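Long-range contact in holo-[acyl-carrier-protein] synthase (Thermotoga maritima, PDB 5XUM), which is an AcpS-type member of the 4'-phosphopantetheinyl transferase superfamily: residues 81-87 with 142-147. Residues are numbered along the deposited sequence; the frame is centred on the assembly and turned at random.
Sequences VHKDFGF and SLPPFT
OD2 of D84 is gripped by two groups of T147 in the first turn of helix 145-154. D84 OD2 accepts a hydrogen bond from OG1 of T147 at 3.0 Å, on the syn side but 30° out of the carboxylate plane; the T147 amide adds a weak, bent bond to the same oxygen. D84 OD1 accepts the N-H of F146 on its syn lone pair, N to OD1 2.9 Å and nearly straight at 161°. Bonds to both oxygens restrict the rotation of the group, and the helix's N-terminal end probably favours its negative charge. With chi1 at -78°, CG of D84 lies anti to the carbonyl carbon, beside the backbone N, which turns the carboxylate to the helix end; there CB of P144 packs against CG of D84 at 3.3 Å.

CE2 of F146 lies 3.3 Å from N of K83, its ring meeting the H82-K83 peptide obliquely. OD1 of D84 lies at the ring's edge, in plane, 3.3 Å from CD2 of F146. CG2 of V81 touches CE2 of F146 at 4.1 Å, while I167 of strand 166-167 packs on both P145 and F146. At the far end CB of F87 rests on the carbonyl oxygen of S142.

P144 holds the N-cap position, yet D84, distant in sequence, caps the F146 amide and, weakly, that of T147: a helix N-terminus capped from outside, tying the loop between strands 76-81 and 90-97 to helix 145-154.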
# COMPACT_ATOMS: atom_id res chain seq x y z
N VAL A 81 1.28 -15.64 12.35
CA VAL A 81 1.32 -15.03 13.68
C VAL A 81 1.18 -16.09 14.78
O VAL A 81 0.43 -17.06 14.63
CB VAL A 81 0.27 -13.90 13.85
CG1 VAL A 81 0.55 -12.76 12.88
CG2 VAL A 81 -1.15 -14.43 13.65
N HIS A 82 1.92 -15.90 15.87
CA HIS A 82 1.84 -16.78 17.04
C HIS A 82 1.35 -16.01 18.23
O HIS A 82 1.36 -16.51 19.36
CB HIS A 82 3.20 -17.41 17.33
CG HIS A 82 3.67 -18.35 16.24
ND1 HIS A 82 3.32 -19.64 16.21
CD2 HIS A 82 4.49 -18.12 15.14
CE1 HIS A 82 3.89 -20.23 15.13
NE2 HIS A 82 4.61 -19.30 14.48
N LYS A 83 0.89 -14.79 17.98
CA LYS A 83 0.40 -13.88 19.00
C LYS A 83 -0.63 -12.95 18.37
O LYS A 83 -0.70 -12.85 17.14
CB LYS A 83 1.57 -13.08 19.59
CG LYS A 83 1.35 -12.56 21.00
CD LYS A 83 2.61 -11.95 21.59
CE LYS A 83 3.48 -12.99 22.27
NZ LYS A 83 4.63 -12.37 22.99
N ASP A 84 -1.45 -12.29 19.20
CA ASP A 84 -2.36 -11.26 18.71
C ASP A 84 -1.65 -9.92 18.63
O ASP A 84 -1.16 -9.40 19.64
CB ASP A 84 -3.60 -11.16 19.61
CG ASP A 84 -4.61 -12.27 19.34
OD1 ASP A 84 -4.62 -12.82 18.22
OD2 ASP A 84 -5.42 -12.57 20.24
N PHE A 85 -1.58 -9.37 17.42
CA PHE A 85 -0.93 -8.08 17.18
C PHE A 85 -1.94 -6.98 16.83
O PHE A 85 -1.63 -5.79 16.92
CB PHE A 85 0.12 -8.19 16.07
CG PHE A 85 1.24 -9.14 16.39
CD1 PHE A 85 2.28 -8.77 17.24
CD2 PHE A 85 1.27 -10.42 15.82
CE1 PHE A 85 3.31 -9.65 17.52
CE2 PHE A 85 2.30 -11.30 16.11
CZ PHE A 85 3.32 -10.91 16.96
N GLY A 86 -3.14 -7.39 16.44
CA GLY A 86 -4.21 -6.46 16.05
C GLY A 86 -5.37 -7.18 15.40
O GLY A 86 -5.41 -8.42 15.40
N PHE A 87 -6.31 -6.43 14.84
CA PHE A 87 -7.47 -7.03 14.18
C PHE A 87 -7.43 -6.98 12.65
O PHE A 87 -8.44 -7.23 11.99
CB PHE A 87 -8.80 -6.48 14.74
CG PHE A 87 -9.05 -5.03 14.43
CD1 PHE A 87 -9.91 -4.67 13.41
CD2 PHE A 87 -8.43 -4.03 15.18
CE1 PHE A 87 -10.15 -3.33 13.12
CE2 PHE A 87 -8.67 -2.69 14.90
CZ PHE A 87 -9.53 -2.34 13.87
N SER A 142 -14.14 -7.94 14.70
CA SER A 142 -12.92 -7.19 14.98
C SER A 142 -12.08 -7.89 16.05
O SER A 142 -11.12 -7.33 16.56
CB SER A 142 -13.25 -5.76 15.42
OG SER A 142 -13.90 -5.05 14.38
N LEU A 143 -12.46 -9.12 16.38
CA LEU A 143 -11.70 -9.92 17.35
C LEU A 143 -10.41 -10.42 16.72
O LEU A 143 -10.42 -10.94 15.60
CB LEU A 143 -12.53 -11.10 17.87
CG LEU A 143 -13.72 -10.80 18.79
CD1 LEU A 143 -14.50 -12.07 19.09
CD2 LEU A 143 -13.28 -10.12 20.09
N PRO A 144 -9.28 -10.24 17.43
CA PRO A 144 -7.98 -10.77 17.00
C PRO A 144 -8.03 -12.31 16.90
O PRO A 144 -8.80 -12.94 17.63
CB PRO A 144 -7.03 -10.31 18.11
CG PRO A 144 -7.70 -9.13 18.73
CD PRO A 144 -9.16 -9.47 18.68
N PRO A 145 -7.21 -12.90 16.01
CA PRO A 145 -7.32 -14.32 15.65
C PRO A 145 -7.27 -15.32 16.81
O PRO A 145 -8.05 -16.27 16.83
CB PRO A 145 -6.15 -14.55 14.68
CG PRO A 145 -5.25 -13.37 14.85
CD PRO A 145 -6.14 -12.23 15.23
N PHE A 146 -6.37 -15.10 17.77
CA PHE A 146 -6.24 -16.02 18.91
C PHE A 146 -7.38 -15.86 19.91
O PHE A 146 -7.81 -16.84 20.52
CB PHE A 146 -4.88 -15.87 19.59
CG PHE A 146 -3.75 -16.49 18.81
CD1 PHE A 146 -3.45 -17.84 18.96
CD2 PHE A 146 -2.99 -15.73 17.93
CE1 PHE A 146 -2.42 -18.42 18.24
CE2 PHE A 146 -1.96 -16.30 17.21
CZ PHE A 146 -1.67 -17.64 17.37
N THR A 147 -7.85 -14.62 20.09
CA THR A 147 -9.02 -14.34 20.91
C THR A 147 -10.24 -15.03 20.31
O THR A 147 -11.00 -15.69 21.03
CB THR A 147 -9.27 -12.82 21.04
OG1 THR A 147 -8.09 -12.19 21.56
CG2 THR A 147 -10.44 -12.54 21.99